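PDB 4WJI: putative cyclohexadienyl dehydrogenase and ADH prephenate dehydrogenase from Rhizobium meliloti, which probably catalyses the NAD(P)-dependent oxidative decarboxylation of prephenate to 4-hydroxyphenylpyruvate in tyrosine biosynthesis, and is here bound to NADP and tyrosine. Local coordinates for residues R21-R24 with L28-T31; R53-L56 with E60-E63; A79-I84 with P110-D115; S103-M108 with F118-P123; V183-S188 with L247-R252. All blocks are in the same frame, centred on the assembly; numbering follows the deposited sequence.

Contact 1: R21-R24 with L28-T31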
# COMPACT_ATOMS: atom_id res chain seq x y z
N ARG A 21 -12.56 -10.41 -21.76
CA ARG A 21 -12.50 -11.76 -21.24
C ARG A 21 -13.79 -12.10 -20.49
O ARG A 21 -14.27 -13.23 -20.62
CB ARG A 21 -11.26 -11.93 -20.35
CG ARG A 21 -9.95 -12.01 -21.12
CD ARG A 21 -8.78 -12.09 -20.18
NE ARG A 21 -7.45 -12.21 -20.81
CZ ARG A 21 -6.65 -11.19 -21.13
NH1 ARG A 21 -7.09 -9.94 -21.06
NH2 ARG A 21 -5.42 -11.40 -21.57
N ASP A 22 -14.33 -11.16 -19.74
CA ASP A 22 -15.59 -11.40 -19.05
C ASP A 22 -16.78 -11.59 -20.01
O ASP A 22 -17.66 -12.45 -19.77
CB ASP A 22 -15.93 -10.27 -18.09
CG ASP A 22 -15.11 -10.27 -16.87
OD1 ASP A 22 -14.59 -11.36 -16.46
OD2 ASP A 22 -15.02 -9.16 -16.26
N ILE A 23 -16.83 -10.78 -21.07
CA ILE A 23 -17.86 -10.94 -22.07
C ILE A 23 -17.80 -12.33 -22.66
O ILE A 23 -18.84 -12.98 -22.82
CB ILE A 23 -17.74 -9.86 -23.20
CG1 ILE A 23 -18.06 -8.46 -22.68
CG2 ILE A 23 -18.62 -10.22 -24.38
CD1 ILE A 23 -17.57 -7.37 -23.65
N ARG A 24 -16.60 -12.80 -22.99
CA ARG A 24 -16.44 -14.16 -23.55
C ARG A 24 -16.87 -15.25 -22.54
O ARG A 24 -17.59 -16.15 -22.90
CB ARG A 24 -15.01 -14.38 -24.05
CG ARG A 24 -14.67 -15.77 -24.59
CD ARG A 24 -14.80 -15.81 -26.05
NE ARG A 24 -13.92 -14.93 -26.82
CZ ARG A 24 -14.24 -14.50 -28.02
NH1 ARG A 24 -15.43 -14.76 -28.55
NH2 ARG A 24 -13.40 -13.79 -28.70
N LEU A 28 -21.87 -12.73 -23.21
CA LEU A 28 -22.72 -11.58 -23.18
C LEU A 28 -22.92 -10.89 -24.51
O LEU A 28 -23.79 -10.08 -24.61
CB LEU A 28 -22.19 -10.55 -22.17
CG LEU A 28 -22.04 -11.11 -20.79
CD1 LEU A 28 -21.48 -10.03 -19.87
CD2 LEU A 28 -23.33 -11.74 -20.25
N ALA A 29 -22.11 -11.22 -25.50
CA ALA A 29 -22.19 -10.57 -26.82
C ALA A 29 -22.38 -11.58 -27.93
O ALA A 29 -21.79 -12.66 -27.91
CB ALA A 29 -20.97 -9.72 -27.11
N GLY A 30 -23.17 -11.21 -28.93
CA GLY A 30 -23.15 -11.98 -30.16
C GLY A 30 -21.77 -11.94 -30.81
O GLY A 30 -21.21 -12.96 -31.17
N THR A 31 -21.23 -10.73 -30.95
CA THR A 31 -19.94 -10.45 -31.61
C THR A 31 -19.20 -9.44 -30.75
O THR A 31 -19.79 -8.41 -30.35
CB THR A 31 -20.12 -9.84 -33.03
OG1 THR A 31 -20.80 -10.76 -33.90
CG2 THR A 31 -18.80 -9.48 -33.67
O HOH W 1 -19.76 -13.26 -26.00
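I23 and L28 are joined through their backbones. L28 N donates to I23 O at 3.1 Å. The bond is close to straight (164°). It ties the end of helix 14-26 to the chain that leaves it.

A water adds a second polar link. It accepts from A29 N at 3.2 Å and gives I23 O a weak bond. That carbonyl is therefore gripped firmly by the L28 amide and only loosely by the water.

The apolar contacts all come from one methyl of I23. CG2 is anti to the backbone N and lies beside the carbonyl carbon. From there I23 CG2 meets A29 CB at 3.6 Å. It also brushes L28 CB, at 4.2 Å from the same CG2. F164 of helix 155-167 packs on both I23 and L28, and I7 of strand 4-10 touches I23 and A29.

The contact is the tight helix-to-strand turn of the beta-alpha-beta unit made by strand 4-10, helix 14-26 and strand 29-35. This is the first crossover of the NADP-binding Rossmann fold.

Contact 2: R53-L56 with E60-E63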
# COMPACT_ATOMS: atom_id res chain seq x y z
N ARG A 53 -13.92 -9.82 -34.31
CA ARG A 53 -13.54 -8.98 -35.44
C ARG A 53 -12.55 -7.95 -34.92
O ARG A 53 -12.65 -7.51 -33.80
CB ARG A 53 -14.75 -8.25 -36.04
CG ARG A 53 -15.87 -9.11 -36.63
CD ARG A 53 -17.08 -8.29 -37.11
N TYR A 54 -11.56 -7.61 -35.73
CA TYR A 54 -10.53 -6.67 -35.33
C TYR A 54 -10.33 -5.59 -36.37
O TYR A 54 -10.39 -5.87 -37.55
CB TYR A 54 -9.20 -7.39 -35.16
CG TYR A 54 -9.21 -8.51 -34.17
CD1 TYR A 54 -9.65 -9.77 -34.51
CD2 TYR A 54 -8.79 -8.31 -32.89
CE1 TYR A 54 -9.68 -10.78 -33.58
CE2 TYR A 54 -8.81 -9.32 -31.97
CZ TYR A 54 -9.26 -10.55 -32.33
OH TYR A 54 -9.26 -11.56 -31.41
N THR A 55 -10.04 -4.37 -35.94
CA THR A 55 -9.75 -3.29 -36.87
C THR A 55 -8.94 -2.22 -36.24
O THR A 55 -9.02 -2.01 -35.03
CB THR A 55 -11.04 -2.67 -37.46
OG1 THR A 55 -10.74 -1.60 -38.35
CG2 THR A 55 -11.98 -2.18 -36.38
N LEU A 56 -8.13 -1.55 -37.06
CA LEU A 56 -7.41 -0.37 -36.63
C LEU A 56 -8.25 0.91 -36.63
O LEU A 56 -7.82 1.94 -36.07
CB LEU A 56 -6.18 -0.17 -37.51
CG LEU A 56 -5.10 -1.27 -37.49
CD1 LEU A 56 -4.14 -1.14 -38.69
CD2 LEU A 56 -4.31 -1.20 -36.18
N GLU A 60 -14.74 2.32 -38.15
CA GLU A 60 -15.25 1.04 -38.65
C GLU A 60 -15.76 0.14 -37.52
O GLU A 60 -16.78 -0.54 -37.66
CB GLU A 60 -14.15 0.22 -39.34
CG GLU A 60 -13.69 0.64 -40.70
CD GLU A 60 -12.79 -0.44 -41.32
OE1 GLU A 60 -12.38 -1.46 -40.64
OE2 GLU A 60 -12.47 -0.25 -42.51
N ALA A 61 -15.06 0.16 -36.39
CA ALA A 61 -15.39 -0.75 -35.29
C ALA A 61 -16.80 -0.57 -34.74
O ALA A 61 -17.42 -1.55 -34.26
CB ALA A 61 -14.39 -0.59 -34.15
N VAL A 62 -17.25 0.68 -34.74
CA VAL A 62 -18.54 0.98 -34.16
C VAL A 62 -19.71 0.76 -35.10
O VAL A 62 -20.85 0.86 -34.68
CB VAL A 62 -18.62 2.38 -33.53
CG1 VAL A 62 -17.50 2.56 -32.53
CG2 VAL A 62 -18.56 3.48 -34.58
N GLU A 63 -19.46 0.46 -36.37
CA GLU A 63 -20.56 0.33 -37.33
C GLU A 63 -21.50 -0.81 -36.92
O GLU A 63 -21.07 -1.94 -36.73
CB GLU A 63 -19.98 0.22 -38.73
CG GLU A 63 -19.36 1.57 -39.14
CD GLU A 63 -18.73 1.65 -40.53
OE1 GLU A 63 -18.67 0.62 -41.26
OE2 GLU A 63 -18.29 2.77 -40.88
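T55 and A61 mark the closest backbone approach, with T55 CA 6.4 Å from A61 CA, where strand 53-55 faces the short helix 58-61.

T55 carries the contact with both branches of its side chain. The hydroxyl makes the polar half. T55 OG1 donates to E60 OE1 at 2.8 Å. It meets the carboxylate from above its plane, 43° out of it. The E60 chain runs extended beyond CG, so the carboxylate is carried out to the hydroxyl, and the two side chains cross obliquely. T55 OG1 also bonds to S57 N in the turn between the segments. The hydroxyl thus makes two bonds, giving its proton to E60 and accepting from S57 N.

The methyl makes the apolar half. With OG1 anti to the backbone N (chi1 179°), CG2 is left in the crowded position between N and the carbonyl carbon. There T55 CG2 packs on A61 CB at 3.6 Å. A61 itself is buried and also rests on V33 and T35 of strand 29-35. A valine in place of T55 would lack the hydroxyl, and would probably leave E60 OE1 without this donor and S57 N without its acceptor.

S57 OG bonds E60 N, so the same turn holds the start of the helix. Strand 53-55 is the outermost strand at one end of the chain's sheet, parallel to strand 29-35. The turn into helix 58-61 begins the crossover that carries the chain past strands 29-35 and 4-10 to strand 67-70, as in a Rossmann fold.

Contact 3: A79-I84 with P110-D115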
# COMPACT_ATOMS: atom_id res chain seq x y z
N ALA A 79 -10.93 12.75 -28.72
CA ALA A 79 -10.51 12.33 -30.04
C ALA A 79 -11.26 11.06 -30.48
O ALA A 79 -11.63 10.92 -31.63
CB ALA A 79 -9.03 12.11 -30.06
N VAL A 80 -11.46 10.13 -29.55
CA VAL A 80 -12.26 8.95 -29.87
C VAL A 80 -13.69 9.31 -30.25
O VAL A 80 -14.23 8.81 -31.24
CB VAL A 80 -12.26 7.92 -28.71
CG1 VAL A 80 -13.25 6.81 -29.00
CG2 VAL A 80 -10.88 7.33 -28.50
N ALA A 81 -14.33 10.16 -29.46
CA ALA A 81 -15.72 10.56 -29.70
C ALA A 81 -15.80 11.23 -31.10
O ALA A 81 -16.72 10.95 -31.84
CB ALA A 81 -16.19 11.51 -28.60
N ALA A 82 -14.85 12.09 -31.43
CA ALA A 82 -14.89 12.76 -32.70
C ALA A 82 -14.77 11.76 -33.85
O ALA A 82 -15.43 11.92 -34.88
CB ALA A 82 -13.78 13.78 -32.76
N GLU A 83 -13.93 10.72 -33.69
CA GLU A 83 -13.71 9.77 -34.80
C GLU A 83 -14.92 8.87 -35.00
O GLU A 83 -15.28 8.51 -36.12
CB GLU A 83 -12.48 8.89 -34.51
CG GLU A 83 -12.07 7.94 -35.63
CD GLU A 83 -11.60 8.66 -36.92
OE1 GLU A 83 -11.46 9.92 -36.93
OE2 GLU A 83 -11.38 7.98 -37.96
N ILE A 84 -15.61 8.51 -33.92
CA ILE A 84 -16.71 7.52 -34.05
C ILE A 84 -18.10 8.14 -34.31
O ILE A 84 -19.01 7.47 -34.73
CB ILE A 84 -16.79 6.60 -32.80
CG1 ILE A 84 -17.22 7.35 -31.50
CG2 ILE A 84 -15.49 5.84 -32.63
CD1 ILE A 84 -17.40 6.46 -30.28
N PRO A 110 -19.99 16.84 -26.80
CA PRO A 110 -20.22 17.73 -27.94
C PRO A 110 -20.12 17.06 -29.31
O PRO A 110 -20.64 17.60 -30.29
CB PRO A 110 -19.11 18.78 -27.79
CG PRO A 110 -18.79 18.77 -26.35
CD PRO A 110 -18.92 17.35 -25.93
N HIS A 111 -19.48 15.92 -29.37
CA HIS A 111 -19.31 15.20 -30.64
C HIS A 111 -20.40 14.19 -30.89
O HIS A 111 -20.66 13.85 -32.03
CB HIS A 111 -17.99 14.45 -30.66
CG HIS A 111 -16.80 15.33 -30.60
ND1 HIS A 111 -16.44 16.16 -31.63
CD2 HIS A 111 -15.91 15.53 -29.60
CE1 HIS A 111 -15.35 16.82 -31.28
NE2 HIS A 111 -15.01 16.45 -30.05
N LEU A 112 -21.01 13.68 -29.82
CA LEU A 112 -21.89 12.54 -29.99
C LEU A 112 -23.29 13.01 -30.46
O LEU A 112 -23.83 14.04 -29.98
CB LEU A 112 -22.01 11.77 -28.67
CG LEU A 112 -20.75 11.08 -28.16
CD1 LEU A 112 -21.03 10.46 -26.79
CD2 LEU A 112 -20.17 10.02 -29.12
N PRO A 113 -23.87 12.28 -31.41
CA PRO A 113 -25.20 12.71 -31.92
C PRO A 113 -26.37 12.52 -30.91
O PRO A 113 -26.26 11.73 -29.98
CB PRO A 113 -25.41 11.82 -33.14
CG PRO A 113 -24.48 10.67 -33.00
CD PRO A 113 -23.36 11.07 -32.06
N LYS A 114 -27.49 13.23 -31.14
CA LYS A 114 -28.68 13.18 -30.27
C LYS A 114 -29.29 11.78 -30.21
O LYS A 114 -30.00 11.46 -29.26
CB LYS A 114 -29.78 14.14 -30.79
N ASP A 115 -29.07 10.98 -31.26
CA ASP A 115 -29.69 9.65 -31.33
C ASP A 115 -28.94 8.53 -30.64
O ASP A 115 -29.37 7.37 -30.71
CB ASP A 115 -30.02 9.24 -32.78
CG ASP A 115 -28.77 9.12 -33.71
OD1 ASP A 115 -27.70 9.63 -33.36
OD2 ASP A 115 -28.86 8.52 -34.81
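H111 lies against the surface of helix 77-84 at A81 and A82, and it has the most surface buried in this contact. Its imidazole is laid flat over the A82 methyl. A82 CB sits 3.8 Å from the ring centroid and only 13° off the ring normal. This is a CH-pi contact, made almost over the centre of one face. The nearest ring atoms are CE1 and ND1, with A82 CB 3.7 Å from H111 CE1. The root of the ring also rides on the helix backbone, as H111 CG is 3.8 Å from A82 CA.

A81 comes next. Its methyl points at the loop and meets H111 CB at 4.0 Å. The carbonyl of A81 lies beside the same carbon, with A81 O 3.9 Å from H111 CB. H111 therefore straddles two successive alanines, its CB on one and its ring on the other.

L112 completes the apolar patch. Its CD2 reaches A81 CB at 4.3 Å, a loose touch, and its side chain also packs on L88. Small alanine side chains let the loop lie close, with A82 CA 5.5 Å from H111 CA.

A magnesium ion lies about 5 Å from the side chain of H111. The contact itself is apolar. It joins helix 77-84 to the loop between helix 102-108 and strand 117-123, within the nucleotide-binding Rossmann domain.

Contact 4: S103-M108 with F118-P123. With TYR (tyrosine), chain C.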
# COMPACT_ATOMS: atom_id res chain seq x y z
N SER A 103 -14.49 15.65 -17.00
CA SER A 103 -13.71 15.93 -18.19
C SER A 103 -14.14 15.09 -19.37
O SER A 103 -14.24 15.60 -20.50
CB SER A 103 -12.20 15.76 -17.98
OG SER A 103 -11.85 14.39 -17.79
N VAL A 104 -14.37 13.81 -19.11
CA VAL A 104 -14.74 12.91 -20.17
C VAL A 104 -16.07 13.33 -20.77
O VAL A 104 -16.24 13.36 -22.02
CB VAL A 104 -14.78 11.46 -19.64
CG1 VAL A 104 -15.30 10.53 -20.72
CG2 VAL A 104 -13.37 11.01 -19.20
N ILE A 105 -17.05 13.64 -19.93
CA ILE A 105 -18.34 14.10 -20.43
C ILE A 105 -18.18 15.38 -21.29
O ILE A 105 -18.72 15.47 -22.39
CB ILE A 105 -19.34 14.27 -19.30
CG1 ILE A 105 -19.66 12.92 -18.67
CG2 ILE A 105 -20.61 14.93 -19.77
CD1 ILE A 105 -20.33 13.01 -17.33
N ALA A 106 -17.43 16.34 -20.78
CA ALA A 106 -17.24 17.59 -21.52
C ALA A 106 -16.55 17.41 -22.86
O ALA A 106 -16.84 18.16 -23.81
CB ALA A 106 -16.45 18.57 -20.68
N GLN A 107 -15.61 16.47 -22.92
CA GLN A 107 -14.83 16.22 -24.13
C GLN A 107 -15.60 15.41 -25.16
O GLN A 107 -15.40 15.59 -26.36
CB GLN A 107 -13.55 15.42 -23.82
CG GLN A 107 -12.41 16.18 -23.17
CD GLN A 107 -11.02 15.64 -23.56
OE1 GLN A 107 -10.87 14.54 -24.11
NE2 GLN A 107 -10.01 16.42 -23.25
N MSE A 108 -16.45 14.48 -24.68
CA MSE A 108 -17.12 13.57 -25.59
C MSE A 108 -18.49 14.02 -26.04
O MSE A 108 -18.85 13.86 -27.20
CB MSE A 108 -17.28 12.17 -24.98
CG MSE A 108 -15.93 11.48 -24.70
SE MSE A 108 -16.12 9.59 -24.13
CE MSE A 108 -16.50 8.78 -25.87
N PHE A 118 -25.41 8.20 -24.16
CA PHE A 118 -24.07 8.33 -23.56
C PHE A 118 -24.20 8.08 -22.07
O PHE A 118 -24.80 8.93 -21.36
CB PHE A 118 -23.55 9.76 -23.84
CG PHE A 118 -22.19 10.05 -23.31
CD1 PHE A 118 -21.18 9.08 -23.28
CD2 PHE A 118 -21.88 11.32 -22.89
CE1 PHE A 118 -19.90 9.38 -22.81
CE2 PHE A 118 -20.61 11.64 -22.44
CZ PHE A 118 -19.61 10.65 -22.38
N VAL A 119 -23.64 6.98 -21.58
CA VAL A 119 -23.73 6.59 -20.17
C VAL A 119 -22.34 6.35 -19.63
O VAL A 119 -21.82 5.26 -19.77
CB VAL A 119 -24.57 5.31 -19.96
CG1 VAL A 119 -24.79 5.11 -18.45
CG2 VAL A 119 -25.90 5.41 -20.71
N PRO A 120 -21.72 7.37 -19.08
CA PRO A 120 -20.34 7.26 -18.60
C PRO A 120 -20.23 6.32 -17.41
O PRO A 120 -21.12 6.27 -16.62
CB PRO A 120 -20.00 8.70 -18.18
CG PRO A 120 -20.97 9.56 -18.89
CD PRO A 120 -22.23 8.75 -18.95
N GLY A 121 -19.13 5.60 -17.30
CA GLY A 121 -18.94 4.65 -16.25
C GLY A 121 -17.52 4.74 -15.71
O GLY A 121 -16.62 5.40 -16.27
N HIS A 122 -17.36 4.12 -14.56
CA HIS A 122 -16.05 3.94 -13.95
C HIS A 122 -16.01 2.68 -13.09
O HIS A 122 -16.54 2.70 -12.02
CB HIS A 122 -15.70 5.17 -13.09
CG HIS A 122 -14.34 5.12 -12.48
ND1 HIS A 122 -13.93 6.04 -11.54
CD2 HIS A 122 -13.29 4.30 -12.70
CE1 HIS A 122 -12.69 5.76 -11.20
NE2 HIS A 122 -12.28 4.71 -11.87
N PRO A 123 -15.35 1.61 -13.54
CA PRO A 123 -15.19 0.46 -12.65
C PRO A 123 -14.09 0.74 -11.60
O PRO A 123 -12.97 1.11 -11.94
CB PRO A 123 -14.80 -0.68 -13.60
CG PRO A 123 -14.04 0.03 -14.70
CD PRO A 123 -14.72 1.36 -14.85
N TYR C . -4.88 0.50 -10.35
CA TYR C . -5.27 0.64 -8.92
C TYR C . -4.61 -0.45 -8.12
O TYR C . -3.86 -1.22 -8.70
CB TYR C . -6.79 0.59 -8.75
CG TYR C . -7.56 1.66 -9.52
CD1 TYR C . -6.95 2.80 -10.03
CD2 TYR C . -8.90 1.50 -9.74
CE1 TYR C . -7.67 3.76 -10.73
CE2 TYR C . -9.66 2.44 -10.40
CZ TYR C . -9.06 3.56 -10.92
OH TYR C . -9.77 4.48 -11.64
OXT TYR C . -4.86 -0.51 -6.89
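F118 turns its ring toward helix 102-108, where I105 and M108 meet it from different directions. CG is anti to the backbone N (chi1 -179°), which extends the ring from the strand to the helix. I105 comes at the rim: I105 CA lies in the ring plane, 3.9 Å from F118 CE2. The side chains of M108, modelled as selenomethionine, and F118 cross at about a right angle. M108 CB is 3.8 Å from F118 CZ. M108 SE stands 5.0 Å from the F118 ring centroid and 62° off the normal, an oblique Met-aromatic contact.

P120 shares I105 with the ring. I105 CG1 packs on P120 CG at 3.6 Å, the two side chains crossing at about a right angle. P120 CG also lies over one face of F118, toward the rim. An alanine at F118 would remove the ring, and would probably open a gap beside M108 and I105 and leave P120 without its aromatic neighbour.

Further along the strand, H122 serves the ligand. H122 NE2 and the OH of the bound tyrosine make a short hydrogen bond of 2.5 Å, and either could be the donor. The hydroxyl meets the imidazole at its edge. H180 bonds H122 ND1 and so helps fix the ring. S99, R226 and T127 also bond the tyrosine.

M108 reaches on to A81 of helix 77-84 and V94 of strand 93-96, and F118 to L112. The contact thus closes the beta-alpha-beta unit of strand 93-96, helix 102-108 and strand 117-123.

Contact 5: V183-S188 with L247-R252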
# COMPACT_ATOMS: atom_id res chain seq x y z
N VAL A 183 -15.08 12.53 -4.88
CA VAL A 183 -14.91 11.25 -4.19
C VAL A 183 -13.61 10.57 -4.69
O VAL A 183 -12.76 10.12 -3.88
CB VAL A 183 -16.12 10.33 -4.39
CG1 VAL A 183 -15.86 8.94 -3.80
CG2 VAL A 183 -17.38 10.90 -3.72
N LEU A 184 -13.43 10.49 -6.00
CA LEU A 184 -12.24 9.81 -6.53
C LEU A 184 -10.94 10.58 -6.24
O LEU A 184 -9.88 9.97 -6.13
CB LEU A 184 -12.39 9.39 -7.99
CG LEU A 184 -13.12 8.06 -8.21
CD1 LEU A 184 -12.27 6.90 -7.79
CD2 LEU A 184 -14.50 7.95 -7.57
N ALA A 185 -11.04 11.89 -6.09
CA ALA A 185 -9.86 12.67 -5.74
C ALA A 185 -9.27 12.20 -4.42
O ALA A 185 -8.07 12.13 -4.31
CB ALA A 185 -10.15 14.17 -5.71
N ILE A 186 -10.12 11.86 -3.44
CA ILE A 186 -9.60 11.40 -2.14
C ILE A 186 -9.34 9.91 -2.10
O ILE A 186 -8.35 9.52 -1.49
CB ILE A 186 -10.45 11.90 -0.94
CG1 ILE A 186 -9.83 11.51 0.40
CG2 ILE A 186 -11.89 11.43 -1.01
CD1 ILE A 186 -8.42 12.08 0.61
N VAL A 187 -10.24 9.08 -2.66
CA VAL A 187 -10.06 7.60 -2.51
C VAL A 187 -9.07 7.03 -3.51
O VAL A 187 -8.60 5.89 -3.33
CB VAL A 187 -11.35 6.73 -2.60
CG1 VAL A 187 -12.31 7.02 -1.46
CG2 VAL A 187 -12.03 6.84 -3.96
N SER A 188 -8.72 7.76 -4.57
CA SER A 188 -7.84 7.20 -5.59
C SER A 188 -6.72 8.14 -6.04
O SER A 188 -5.57 7.76 -6.06
CB SER A 188 -8.70 6.82 -6.83
OG SER A 188 -7.87 6.26 -7.85
N LEU A 247 -6.41 19.34 -6.41
CA LEU A 247 -5.73 20.42 -5.69
C LEU A 247 -6.42 20.67 -4.35
O LEU A 247 -5.72 20.95 -3.36
CB LEU A 247 -5.70 21.71 -6.53
CG LEU A 247 -4.75 21.64 -7.71
CD1 LEU A 247 -4.86 22.88 -8.64
CD2 LEU A 247 -3.30 21.46 -7.30
N GLU A 248 -7.74 20.56 -4.30
CA GLU A 248 -8.46 20.72 -3.01
C GLU A 248 -8.00 19.64 -2.01
O GLU A 248 -7.68 19.96 -0.84
CB GLU A 248 -9.97 20.68 -3.16
CG GLU A 248 -10.77 20.80 -1.86
N MSE A 249 -7.92 18.40 -2.45
CA MSE A 249 -7.52 17.32 -1.54
C MSE A 249 -6.05 17.44 -1.16
O MSE A 249 -5.71 17.16 0.02
CB MSE A 249 -7.82 15.96 -2.18
CG MSE A 249 -9.33 15.75 -2.40
SE MSE A 249 -10.36 15.92 -0.73
CE MSE A 249 -12.08 15.52 -1.61
N LEU A 250 -5.17 17.84 -2.10
CA LEU A 250 -3.77 18.08 -1.76
C LEU A 250 -3.64 19.16 -0.68
O LEU A 250 -2.81 19.01 0.23
CB LEU A 250 -2.91 18.46 -2.96
CG LEU A 250 -2.44 17.34 -3.85
CD1 LEU A 250 -1.90 17.90 -5.14
CD2 LEU A 250 -1.34 16.54 -3.18
N ALA A 251 -4.40 20.25 -0.80
CA ALA A 251 -4.31 21.31 0.23
C ALA A 251 -4.76 20.80 1.60
O ALA A 251 -4.10 21.10 2.61
CB ALA A 251 -5.13 22.51 -0.21
N ARG A 252 -5.84 20.01 1.68
CA ARG A 252 -6.30 19.40 2.96
C ARG A 252 -5.20 18.50 3.55
O ARG A 252 -4.87 18.58 4.75
CB ARG A 252 -7.61 18.62 2.80
CG ARG A 252 -8.82 19.52 2.47
CD ARG A 252 -10.11 18.77 2.25
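M249 bends back at its second torsion (chi2 -57°), and this brings its selenium and end methyl against I186. The residue is modelled as selenomethionine. M249 SE lies 4.0 Å from I186 CB. The CE methyl stays by the same carbon, with M249 CE 4.0 Å from I186 CB, and it also touches I186 CG2 at 4.1 Å. I186 keeps CG1 anti to its own N (chi1 -175°). Its CG2 branch then falls between N and the carbonyl carbon, next to CE. The two side chains cross at about a right angle, and M249 SE and CE both rest by the branch point of I186.

A185 receives the nearer part of the same side chain. A185 CB is 3.8 Å from M249 CG. The alanine is small, and the helices come close here, with I186 CA 6.3 Å from M249 CA.

The segments belong to helices 177-203 and 243-265, which meet and cross steeply at these segments in the helical dimerization domain. All three touching residues are buried, and the contact between them is wholly apolar. Helix 177-203 has a wider pi-type turn at 185-188.

M249 also packs on K182, which lies on helix 177-203 about one turn before I186. I186 touches A202 of the second subunit. S188, at the end of the segment, lines the tyrosine pocket, and its OG bonds the backbone O of S219 of the second subunit.

From the N terminus, contact 1 closes the short turn between helix 14-26 and strand 29-35. Contact 2 does the same between strand 53-55 and helix 58-61. The two meet where T31 touches R53 on neighbouring strands of one sheet. V62 then packs on I84, linking contact 2 to contact 3. Contacts 3 and 4 cross, because 103-108 falls between 79-84 and 110-115, and 118-123 follows. They touch through A81 with M108 and L112 with F118, which binds two crossovers of the Rossmann domain. Contact 5 closes the longest loop, between two helices of the dimerization domain. H122 against L184 joins it to contact 4 across the domains. No contact nests in another.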